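Local atomic coordinates of probable thiosulfate sulfurtransferase (Thermus thermophilus, PDB entry 2EG4), a protein that probably transfers sulfane sulfur from thiosulfate to an acceptor such as cyanide, as rhodaneses do, and binds a zinc ion. Residues R27-L31 with L54-G59; L51-F55 with F81-L87; V65-L71 with Q90-W96; P183-V189 with L207-R212. One frame throughout, in Å; residues are numbered along the deposited sequence.

Contact 1 (R27-L31 with L54-G59). With SO4 (sulfate ion), chain F.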
# COMPACT_ATOMS: atom_id res chain seq x y z
N ARG A 27 -17.34 5.47 0.69
CA ARG A 27 -17.09 5.03 2.06
C ARG A 27 -15.79 5.67 2.52
O ARG A 27 -14.94 5.96 1.69
CB ARG A 27 -16.89 3.50 2.12
CG ARG A 27 -18.13 2.64 1.99
CD ARG A 27 -18.68 2.66 0.60
NE ARG A 27 -19.49 1.47 0.35
CZ ARG A 27 -20.56 1.44 -0.43
NH1 ARG A 27 -20.98 2.55 -1.03
NH2 ARG A 27 -21.19 0.30 -0.66
N HIS A 28 -15.64 5.86 3.82
CA HIS A 28 -14.41 6.41 4.38
C HIS A 28 -13.55 5.24 4.83
O HIS A 28 -14.03 4.38 5.56
CB HIS A 28 -14.66 7.25 5.61
CG HIS A 28 -13.40 7.77 6.23
ND1 HIS A 28 -12.92 7.33 7.45
CD2 HIS A 28 -12.47 8.64 5.75
CE1 HIS A 28 -11.76 7.90 7.70
NE2 HIS A 28 -11.46 8.70 6.68
N LEU A 29 -12.29 5.22 4.41
CA LEU A 29 -11.38 4.16 4.86
C LEU A 29 -9.91 4.61 4.76
O LEU A 29 -9.46 5.01 3.69
CB LEU A 29 -11.53 2.90 4.01
CG LEU A 29 -10.62 1.74 4.48
CD1 LEU A 29 -11.01 1.28 5.90
CD2 LEU A 29 -10.73 0.59 3.48
N ASP A 30 -9.19 4.52 5.89
CA ASP A 30 -7.75 4.84 5.91
C ASP A 30 -7.05 3.70 6.67
O ASP A 30 -7.21 3.55 7.89
CB ASP A 30 -7.47 6.16 6.61
CG ASP A 30 -5.97 6.48 6.67
OD1 ASP A 30 -5.16 5.55 6.54
OD2 ASP A 30 -5.61 7.66 6.84
N LEU A 31 -6.32 2.85 5.94
CA LEU A 31 -5.64 1.72 6.56
C LEU A 31 -4.17 1.95 6.86
O LEU A 31 -3.39 1.00 6.82
CB LEU A 31 -5.79 0.46 5.70
CG LEU A 31 -7.23 -0.05 5.62
CD1 LEU A 31 -7.35 -1.25 4.68
CD2 LEU A 31 -7.71 -0.37 7.05
N LEU A 54 -13.91 -6.59 6.57
CA LEU A 54 -13.89 -5.19 6.17
C LEU A 54 -14.67 -4.98 4.88
O LEU A 54 -15.48 -4.04 4.78
CB LEU A 54 -12.44 -4.74 5.98
CG LEU A 54 -12.24 -3.28 5.53
CD1 LEU A 54 -12.64 -2.30 6.62
CD2 LEU A 54 -10.77 -3.10 5.19
N PHE A 55 -14.42 -5.83 3.90
CA PHE A 55 -15.11 -5.74 2.62
C PHE A 55 -16.62 -5.87 2.80
O PHE A 55 -17.39 -5.12 2.20
CB PHE A 55 -14.63 -6.83 1.67
CG PHE A 55 -13.16 -6.73 1.27
CD1 PHE A 55 -12.36 -5.69 1.71
CD2 PHE A 55 -12.62 -7.69 0.42
CE1 PHE A 55 -11.00 -5.61 1.31
CE2 PHE A 55 -11.29 -7.61 0.02
CZ PHE A 55 -10.48 -6.57 0.47
N GLN A 56 -17.04 -6.82 3.63
CA GLN A 56 -18.47 -7.02 3.85
C GLN A 56 -19.11 -5.86 4.61
O GLN A 56 -20.19 -5.39 4.25
CB GLN A 56 -18.72 -8.33 4.59
CG GLN A 56 -18.18 -9.53 3.85
CD GLN A 56 -18.67 -10.85 4.42
OE1 GLN A 56 -18.97 -10.95 5.61
NE2 GLN A 56 -18.71 -11.88 3.58
N THR A 57 -18.44 -5.39 5.65
CA THR A 57 -18.97 -4.30 6.46
C THR A 57 -19.11 -3.01 5.65
O THR A 57 -20.07 -2.26 5.86
CB THR A 57 -18.08 -4.05 7.70
OG1 THR A 57 -18.06 -5.23 8.52
CG2 THR A 57 -18.66 -2.92 8.54
N LEU A 58 -18.17 -2.75 4.74
CA LEU A 58 -18.22 -1.53 3.90
C LEU A 58 -18.99 -1.73 2.60
O LEU A 58 -19.15 -0.79 1.80
CB LEU A 58 -16.81 -1.05 3.57
CG LEU A 58 -16.01 -0.47 4.73
CD1 LEU A 58 -14.70 0.12 4.20
CD2 LEU A 58 -16.81 0.60 5.43
N GLY A 59 -19.49 -2.94 2.38
CA GLY A 59 -20.22 -3.22 1.16
C GLY A 59 -19.35 -3.06 -0.07
O GLY A 59 -19.79 -2.53 -1.10
S SO4 F . -13.60 5.74 10.37
O1 SO4 F . -13.13 7.11 10.78
O2 SO4 F . -12.43 4.81 10.30
O3 SO4 F . -14.59 5.24 11.39
O4 SO4 F . -14.26 5.82 9.03

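Contact 2 (L51-F55 with F81-L87)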
# COMPACT_ATOMS: atom_id res chain seq x y z
N LEU A 51 -9.75 -8.83 6.03
CA LEU A 51 -10.15 -8.11 4.82
C LEU A 51 -11.57 -8.52 4.44
O LEU A 51 -12.37 -7.69 4.04
CB LEU A 51 -9.18 -8.38 3.67
CG LEU A 51 -7.80 -7.73 3.87
CD1 LEU A 51 -6.77 -8.29 2.88
CD2 LEU A 51 -7.93 -6.22 3.65
N THR A 52 -11.90 -9.80 4.57
CA THR A 52 -13.27 -10.23 4.26
C THR A 52 -14.28 -9.45 5.10
O THR A 52 -15.29 -8.97 4.59
CB THR A 52 -13.49 -11.72 4.56
OG1 THR A 52 -12.81 -12.50 3.59
CG2 THR A 52 -14.97 -12.07 4.47
N GLU A 53 -13.99 -9.34 6.39
CA GLU A 53 -14.89 -8.66 7.31
C GLU A 53 -15.03 -7.19 6.93
O GLU A 53 -16.13 -6.63 6.95
CB GLU A 53 -14.38 -8.76 8.74
CG GLU A 53 -15.15 -7.93 9.74
CD GLU A 53 -16.62 -8.30 9.84
OE1 GLU A 53 -17.01 -9.40 9.39
OE2 GLU A 53 -17.40 -7.49 10.39
N LEU A 54 -13.91 -6.59 6.57
CA LEU A 54 -13.89 -5.19 6.17
C LEU A 54 -14.67 -4.98 4.88
O LEU A 54 -15.48 -4.04 4.78
CB LEU A 54 -12.44 -4.74 5.98
CG LEU A 54 -12.24 -3.28 5.53
CD1 LEU A 54 -12.64 -2.30 6.62
CD2 LEU A 54 -10.77 -3.10 5.19
N PHE A 55 -14.42 -5.83 3.90
CA PHE A 55 -15.11 -5.74 2.62
C PHE A 55 -16.62 -5.87 2.80
O PHE A 55 -17.39 -5.12 2.20
CB PHE A 55 -14.63 -6.83 1.67
CG PHE A 55 -13.16 -6.73 1.27
CD1 PHE A 55 -12.36 -5.69 1.71
CD2 PHE A 55 -12.62 -7.69 0.42
CE1 PHE A 55 -11.00 -5.61 1.31
CE2 PHE A 55 -11.29 -7.61 0.02
CZ PHE A 55 -10.48 -6.57 0.47
N PHE A 81 -4.02 -2.82 0.44
CA PHE A 81 -4.77 -3.82 1.20
C PHE A 81 -6.00 -4.31 0.41
O PHE A 81 -6.29 -5.50 0.38
CB PHE A 81 -5.26 -3.25 2.54
CG PHE A 81 -4.24 -3.31 3.63
CD1 PHE A 81 -3.88 -4.53 4.20
CD2 PHE A 81 -3.66 -2.15 4.12
CE1 PHE A 81 -2.96 -4.58 5.26
CE2 PHE A 81 -2.75 -2.18 5.18
CZ PHE A 81 -2.39 -3.41 5.76
N LEU A 82 -6.76 -3.38 -0.19
CA LEU A 82 -7.95 -3.82 -0.91
C LEU A 82 -7.59 -4.71 -2.10
O LEU A 82 -8.27 -5.72 -2.34
CB LEU A 82 -8.78 -2.59 -1.34
CG LEU A 82 -9.88 -2.16 -0.34
CD1 LEU A 82 -9.34 -2.12 1.07
CD2 LEU A 82 -10.48 -0.80 -0.73
N GLY A 83 -6.53 -4.36 -2.83
CA GLY A 83 -6.11 -5.17 -3.96
C GLY A 83 -5.56 -6.51 -3.49
O GLY A 83 -5.73 -7.55 -4.14
N LEU A 84 -4.87 -6.48 -2.36
CA LEU A 84 -4.30 -7.70 -1.77
C LEU A 84 -5.40 -8.68 -1.37
O LEU A 84 -5.19 -9.90 -1.33
CB LEU A 84 -3.45 -7.31 -0.56
CG LEU A 84 -2.82 -8.47 0.24
CD1 LEU A 84 -1.83 -9.25 -0.61
CD2 LEU A 84 -2.12 -7.89 1.46
N GLY A 85 -6.58 -8.15 -1.07
CA GLY A 85 -7.72 -8.98 -0.71
C GLY A 85 -8.44 -9.49 -1.95
O GLY A 85 -9.49 -10.13 -1.82
N GLY A 86 -7.91 -9.17 -3.13
CA GLY A 86 -8.51 -9.64 -4.37
C GLY A 86 -9.47 -8.73 -5.11
O GLY A 86 -10.08 -9.14 -6.10
N LEU A 87 -9.67 -7.51 -4.62
CA LEU A 87 -10.56 -6.59 -5.31
C LEU A 87 -9.83 -5.91 -6.45
O LEU A 87 -8.62 -5.73 -6.40
CB LEU A 87 -11.05 -5.51 -4.35
CG LEU A 87 -12.00 -5.93 -3.24
CD1 LEU A 87 -12.20 -4.76 -2.29
CD2 LEU A 87 -13.31 -6.38 -3.86

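Contact 3 (V65-L71 with Q90-W96)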
# COMPACT_ATOMS: atom_id res chain seq x y z
N VAL A 65 -12.80 2.21 -6.57
CA VAL A 65 -11.99 3.35 -6.95
C VAL A 65 -11.66 4.10 -5.66
O VAL A 65 -12.55 4.57 -4.97
CB VAL A 65 -12.75 4.33 -7.89
CG1 VAL A 65 -11.91 5.59 -8.11
CG2 VAL A 65 -12.97 3.65 -9.26
N LEU A 66 -10.37 4.18 -5.34
CA LEU A 66 -9.97 4.89 -4.12
C LEU A 66 -9.45 6.28 -4.49
O LEU A 66 -8.70 6.43 -5.45
CB LEU A 66 -8.87 4.13 -3.37
CG LEU A 66 -9.22 2.72 -2.88
CD1 LEU A 66 -8.78 1.68 -3.92
CD2 LEU A 66 -8.52 2.45 -1.54
N TYR A 67 -9.84 7.29 -3.73
CA TYR A 67 -9.37 8.63 -4.05
C TYR A 67 -8.85 9.39 -2.83
O TYR A 67 -9.25 9.13 -1.70
CB TYR A 67 -10.48 9.44 -4.76
CG TYR A 67 -11.67 9.80 -3.89
CD1 TYR A 67 -11.67 10.97 -3.11
CD2 TYR A 67 -12.80 8.98 -3.84
CE1 TYR A 67 -12.78 11.32 -2.32
CE2 TYR A 67 -13.92 9.32 -3.05
CZ TYR A 67 -13.90 10.48 -2.29
OH TYR A 67 -14.99 10.82 -1.52
N ASP A 68 -7.94 10.32 -3.08
CA ASP A 68 -7.33 11.15 -2.04
C ASP A 68 -6.78 12.36 -2.80
O ASP A 68 -6.82 12.42 -4.04
CB ASP A 68 -6.21 10.37 -1.33
CG ASP A 68 -5.88 10.92 0.05
OD1 ASP A 68 -6.08 12.13 0.30
OD2 ASP A 68 -5.38 10.12 0.88
N GLU A 69 -6.31 13.35 -2.05
CA GLU A 69 -5.77 14.55 -2.66
C GLU A 69 -4.29 14.28 -2.96
O GLU A 69 -3.41 14.48 -2.11
CB GLU A 69 -5.95 15.72 -1.70
CG GLU A 69 -5.53 17.08 -2.28
CD GLU A 69 -6.16 17.30 -3.65
OE1 GLU A 69 -7.39 17.13 -3.77
OE2 GLU A 69 -5.42 17.62 -4.61
N GLY A 70 -4.05 13.82 -4.18
CA GLY A 70 -2.70 13.48 -4.59
C GLY A 70 -2.40 12.02 -4.31
O GLY A 70 -3.19 11.30 -3.69
N LEU A 71 -1.22 11.58 -4.76
CA LEU A 71 -0.81 10.19 -4.58
C LEU A 71 -0.18 10.03 -3.20
O LEU A 71 1.04 9.96 -3.06
CB LEU A 71 0.20 9.82 -5.66
CG LEU A 71 0.58 8.34 -5.76
CD1 LEU A 71 -0.56 7.48 -6.27
CD2 LEU A 71 1.78 8.24 -6.73
N GLN A 90 -8.53 0.87 -8.38
CA GLN A 90 -7.99 1.94 -9.20
C GLN A 90 -7.78 3.15 -8.29
O GLN A 90 -8.59 3.38 -7.40
CB GLN A 90 -8.97 2.30 -10.32
CG GLN A 90 -8.48 3.37 -11.27
CD GLN A 90 -9.43 3.54 -12.44
OE1 GLN A 90 -9.95 2.55 -12.97
NE2 GLN A 90 -9.66 4.78 -12.85
N LEU A 91 -6.70 3.88 -8.52
CA LEU A 91 -6.37 5.08 -7.74
C LEU A 91 -6.86 6.30 -8.52
O LEU A 91 -6.75 6.35 -9.75
CB LEU A 91 -4.86 5.19 -7.55
CG LEU A 91 -4.11 4.08 -6.82
CD1 LEU A 91 -2.61 4.32 -6.92
CD2 LEU A 91 -4.55 4.03 -5.37
N TRP A 92 -7.35 7.31 -7.80
CA TRP A 92 -7.84 8.54 -8.42
C TRP A 92 -7.29 9.66 -7.53
O TRP A 92 -7.77 9.87 -6.42
CB TRP A 92 -9.36 8.51 -8.39
CG TRP A 92 -10.03 9.60 -9.17
CD1 TRP A 92 -9.43 10.47 -10.03
CD2 TRP A 92 -11.42 9.89 -9.18
NE1 TRP A 92 -10.39 11.29 -10.59
CE2 TRP A 92 -11.62 10.96 -10.09
CE3 TRP A 92 -12.54 9.36 -8.52
CZ2 TRP A 92 -12.88 11.51 -10.35
CZ3 TRP A 92 -13.80 9.90 -8.79
CH2 TRP A 92 -13.96 10.97 -9.70
N THR A 93 -6.28 10.37 -8.03
CA THR A 93 -5.59 11.40 -7.25
C THR A 93 -5.94 12.85 -7.54
O THR A 93 -5.52 13.74 -6.83
CB THR A 93 -4.06 11.25 -7.39
OG1 THR A 93 -3.70 11.41 -8.77
CG2 THR A 93 -3.59 9.87 -6.90
N GLU A 94 -6.69 13.08 -8.61
CA GLU A 94 -7.04 14.44 -8.97
C GLU A 94 -8.22 14.39 -9.92
O GLU A 94 -8.29 13.50 -10.76
CB GLU A 94 -5.83 15.12 -9.65
CG GLU A 94 -5.95 15.38 -11.14
CD GLU A 94 -6.87 16.54 -11.46
OE1 GLU A 94 -6.81 17.57 -10.74
OE2 GLU A 94 -7.65 16.45 -12.43
N GLY A 95 -9.15 15.34 -9.78
CA GLY A 95 -10.29 15.37 -10.67
C GLY A 95 -11.62 15.02 -10.03
O GLY A 95 -12.69 15.24 -10.62
N TRP A 96 -11.56 14.46 -8.83
CA TRP A 96 -12.75 14.07 -8.09
C TRP A 96 -13.32 15.20 -7.21
O TRP A 96 -14.47 15.14 -6.78
CB TRP A 96 -12.42 12.87 -7.15
CG TRP A 96 -11.23 13.12 -6.25
CD1 TRP A 96 -9.93 12.77 -6.49
CD2 TRP A 96 -11.23 13.81 -4.99
NE1 TRP A 96 -9.12 13.20 -5.47
CE2 TRP A 96 -9.90 13.85 -4.54
CE3 TRP A 96 -12.23 14.41 -4.21
CZ2 TRP A 96 -9.54 14.46 -3.34
CZ3 TRP A 96 -11.88 15.01 -3.01
CH2 TRP A 96 -10.54 15.03 -2.59
O HOH W 1 -4.79 16.46 -6.87
O HOH W 2 -5.74 18.74 -7.73

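Contact 4 (P183-V189 with L207-R212)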
# COMPACT_ATOMS: atom_id res chain seq x y z
N PRO A 183 10.63 -3.34 -17.86
CA PRO A 183 9.38 -4.09 -17.74
C PRO A 183 9.61 -5.57 -17.50
O PRO A 183 10.55 -6.16 -18.05
CB PRO A 183 8.69 -3.81 -19.07
CG PRO A 183 9.11 -2.40 -19.36
CD PRO A 183 10.58 -2.43 -19.02
N GLY A 184 8.76 -6.17 -16.67
CA GLY A 184 8.86 -7.58 -16.38
C GLY A 184 9.82 -7.96 -15.27
O GLY A 184 9.78 -9.09 -14.80
N GLN A 185 10.68 -7.03 -14.86
CA GLN A 185 11.65 -7.28 -13.81
C GLN A 185 11.03 -7.38 -12.42
O GLN A 185 10.17 -6.58 -12.06
CB GLN A 185 12.71 -6.17 -13.78
CG GLN A 185 13.82 -6.41 -12.77
CD GLN A 185 15.04 -5.56 -13.04
OE1 GLN A 185 15.08 -4.79 -14.00
NE2 GLN A 185 16.07 -5.70 -12.20
N GLU A 186 11.48 -8.38 -11.65
CA GLU A 186 11.01 -8.60 -10.29
C GLU A 186 11.71 -7.62 -9.36
O GLU A 186 12.94 -7.62 -9.25
CB GLU A 186 11.33 -10.02 -9.83
CG GLU A 186 10.54 -11.11 -10.52
CD GLU A 186 9.08 -11.13 -10.08
OE1 GLU A 186 8.81 -10.82 -8.90
OE2 GLU A 186 8.22 -11.47 -10.92
N VAL A 187 10.93 -6.81 -8.67
CA VAL A 187 11.50 -5.83 -7.76
C VAL A 187 10.69 -5.85 -6.48
O VAL A 187 9.47 -5.89 -6.53
CB VAL A 187 11.41 -4.41 -8.34
CG1 VAL A 187 12.13 -3.42 -7.43
CG2 VAL A 187 12.00 -4.40 -9.75
N GLY A 188 11.38 -5.87 -5.35
CA GLY A 188 10.69 -5.85 -4.07
C GLY A 188 10.87 -4.45 -3.53
O GLY A 188 11.86 -3.78 -3.83
N VAL A 189 9.88 -3.97 -2.78
CA VAL A 189 9.99 -2.64 -2.20
C VAL A 189 9.57 -2.70 -0.75
O VAL A 189 8.69 -3.47 -0.39
CB VAL A 189 9.08 -1.61 -2.93
CG1 VAL A 189 9.67 -1.26 -4.30
CG2 VAL A 189 7.69 -2.16 -3.11
N LEU A 207 4.38 0.95 -14.69
CA LEU A 207 5.45 1.04 -15.68
C LEU A 207 5.83 -0.34 -16.19
O LEU A 207 6.78 -0.49 -16.95
CB LEU A 207 6.67 1.76 -15.10
CG LEU A 207 6.44 3.24 -14.76
CD1 LEU A 207 7.61 3.78 -13.96
CD2 LEU A 207 6.23 4.04 -16.06
N GLY A 208 5.08 -1.35 -15.75
CA GLY A 208 5.33 -2.71 -16.21
C GLY A 208 6.28 -3.57 -15.39
O GLY A 208 6.54 -4.71 -15.76
N VAL A 209 6.79 -3.02 -14.29
CA VAL A 209 7.70 -3.75 -13.42
C VAL A 209 6.92 -4.64 -12.45
O VAL A 209 5.90 -4.22 -11.91
CB VAL A 209 8.58 -2.77 -12.62
CG1 VAL A 209 9.32 -3.50 -11.51
CG2 VAL A 209 9.56 -2.07 -13.56
N ARG A 210 7.39 -5.86 -12.24
CA ARG A 210 6.71 -6.77 -11.33
C ARG A 210 7.13 -6.49 -9.88
O ARG A 210 7.90 -7.23 -9.25
CB ARG A 210 7.02 -8.22 -11.72
CG ARG A 210 6.39 -8.61 -13.07
CD ARG A 210 6.83 -9.99 -13.54
NE ARG A 210 6.36 -10.26 -14.90
CZ ARG A 210 6.92 -11.14 -15.72
NH1 ARG A 210 7.98 -11.84 -15.33
NH2 ARG A 210 6.44 -11.32 -16.94
N ALA A 211 6.62 -5.38 -9.36
CA ALA A 211 6.93 -4.99 -7.99
C ALA A 211 6.05 -5.74 -6.97
O ALA A 211 4.88 -6.00 -7.21
CB ALA A 211 6.74 -3.49 -7.84
N ARG A 212 6.65 -6.11 -5.84
CA ARG A 212 5.96 -6.82 -4.77
C ARG A 212 6.29 -6.04 -3.51
O ARG A 212 7.44 -5.64 -3.31
CB ARG A 212 6.48 -8.25 -4.62
CG ARG A 212 6.23 -9.15 -5.81
CD ARG A 212 6.98 -10.45 -5.59
NE ARG A 212 6.48 -11.15 -4.41
CZ ARG A 212 7.02 -12.26 -3.91
NH1 ARG A 212 8.09 -12.80 -4.49
NH2 ARG A 212 6.49 -12.84 -2.84
O HOH W 3 9.20 -8.88 -6.99
O HOH W 4 8.76 -13.12 -12.87
O HOH W 5 8.96 -12.85 -6.94

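Contact 1 (R27-L31 with L54-G59)
R27 ties the edge strand of a rhodanese-like domain to the C-terminal end of helix 41-57, where the chain leaves the helix through a Schellman motif. G59, the first residue past the helix, has positive phi and its N bonds back to Q56 O; L58 N to L54 O is an ordinary helical bond just before it. The L58 carbonyl at this helix end takes R27 NE as its donor: NE lies 2.7 Å from L58 O, the N-H...O angle is 164°, and the oxygen sits at the edge of the guanidinium, close to its plane. The approach runs nearly along the C=O axis. R27 NH2 adds a weak bond to G59 O at 3.2 Å and a longer weak one to L58 O, while NH1 is taken up by G25 O; all three nitrogens therefore have carbonyl partners. A bend at chi2 (71°) turns the arginine chain so that NE faces the helix end. A methionine here would probably leave the L58 carbonyl without its charged donor and the helix end less firmly tied to the strand.

Beyond the arginine the contact is apolar. L29 and L54 meet tip to tip, CD1 to CD1 at 4.0 Å, and L31 CD1 meets L54 CD2 likewise at 3.9 Å. L29 CD2 also touches L58 CD1, at 4.1 Å. H28 points away from the helix: its NE2 bonds to R13 O, and its ND1 donates to sulfate O4 at 2.6 Å, almost straight at 171°, with the oxygen near the ring plane.

Contact 2 (L51-F55 with F81-L87)
L51 and G85 mark the nearest backbone approach, their CA atoms 6.1 Å apart, where helix 41-57 passes the C-terminal end of helix 73-84. The second segment is helical through L84 and then turns off in a Schellman motif: G86 has positive phi, and L87 N bonds back to L82 O while G86 N bonds to G83 O. This turn carries L87 round to face F55. G85 has no CB, and a CB modelled there would lie only 2.4 Å from F55 CZ, which shows how closely the ring occupies that place.

The ring of F55 is the main side chain of the contact. With CG anti to the carbonyl carbon (chi1 -64°), it projects to the helix end. L87 CD1 stands over the centre of one face, 3.7 Å from the ring centroid and 10° off the normal, a CH-pi contact; L51 O lies on the opposite face, toward the rim. At the ring edge CE2 meets G85 O at 3.6 Å. CE1 touches L82 CD1 at 3.9 Å as the two side chains slide past each other in opposite directions. In this rhodanese-like domain helix 41-57 thus packs on the last turn of helix 73-84 and the turn that follows it, with L82 and L87 also reaching V64 of strand 64-67. An alanine in place of F55 is likely to leave L87 CD1 without the face it rests on and open a gap beside G85.

L51 completes the interface: its CD1 lies against G85 CA at 3.8 Å, and its CD2 meets F81 CB at 4.1 Å, the two side chains crossing at about a right angle.

Contact 3 (V65-L71 with Q90-W96)
Y67, on the last rung of a parallel strand pair, interlocks with W96 from the loop that follows; the strands, 65-67 and 90-92, belong to a beta-alpha-beta unit whose crossover is helix 73-84 in a rhodanese-like domain. The strand axes lie 4.7 Å apart at 31°. L66 is gripped on both sides, its N bonding to Q90 O and its O receiving W92 N, each at 2.8 Å; the register pairs V65 with Q90, L66 with L91 and Y67 with W92.

On the face carrying V65, Y67 and W92, V65 CG1 nestles against W92 CE3 at 3.8 Å. Y67 then fills the space over the W96 indole: its CG lies between backbone N and carbonyl carbon (chi1 69°), which sets the CD1 side of the phenol over one indole face, CD1 3.4 Å from W96 CD2. The planes are oblique, at 41°, and Y67 CB makes a CH-pi contact over the five-membered ring. The phenol's OH is bonded outside, to L23 N. The W92 indole in turn has W96 CB over one face, toward the rim.

On the other face, L71 CD1 fits the hollow between L91 CD1, 3.8 Å away, and the T93 methyl. L71 and L91 also touch helix 195-206 of the second rhodanese-like domain, through V199 and V203 and through F202 respectively.

Past the strands the loops stay joined: G70 N bonds to T93 O, on a lone pair in the carbonyl plane. W96 NE1 donates to D68 O at 2.8 Å, from above the carbonyl plane.

Contact 4 (P183-V189 with L207-R212)
A beta-alpha-beta unit of the second rhodanese-like domain joins strands 186-189 and 210-212 through helix 195-206, and this contact is the parallel pairing of those strands, their axes 4.6 Å apart at 27°. V187 is held at both backbone ends: its N donates to R210 O at 3.1 Å, nearly straight at 170°, and its O receives R212 N. V189 N bonds to R212 O, and R210 N to Q185 O. The ladder reaches back into the loops, where G184 N donates to G208 O at 2.8 Å.

On the face carrying E186, R210 and R212, E186 lies between the two arginines without a direct salt bridge. Bent at chi2 (-72°), its carboxylate sets OE2 3.3 Å from R210 CD, while the R210 guanidinium passes over G184. Water carries the polar links: water 4 joins E186 OE2 to R210 NH1, weakly at the arginine end, and water 5 donates to E186 OE1 and accepts from R212 NH1. R212 NH2 is held elsewhere, by E127 OE1 and L122 O.

On the face of V187 and A211, V187 CG2 presses against V209 CG1 at 3.3 Å, tighter than usual van der Waals contact. Helix 195-206 covers that side, L204 touching V189, V209 and A211, while L176 of helix 175-179 packs on P183 and V209; backbone bonds from G188 to L133 and L135 continue the sheet into strand 134-136.

From the N terminus, contact 1 closes first, returning the end of helix 41-57 to strand 27-28 after 22 intervening residues. Contact 2 starts on the same helix, sharing L54 and F55, and closes on the end of helix 73-84; L31 CD1 packs on F81 CB where the two meet. Contact 3 opens at strand 64-67, inside the loop of contact 2, and closes beyond it at strand 89-92, so the two cross; L66 and L82 touch there. These three bind the sheet and helices of the first rhodanese-like domain. Contact 4 follows in series in the second domain, its centre about 22 Å from that of contact 3, and joins strands 186-190 and 210-213.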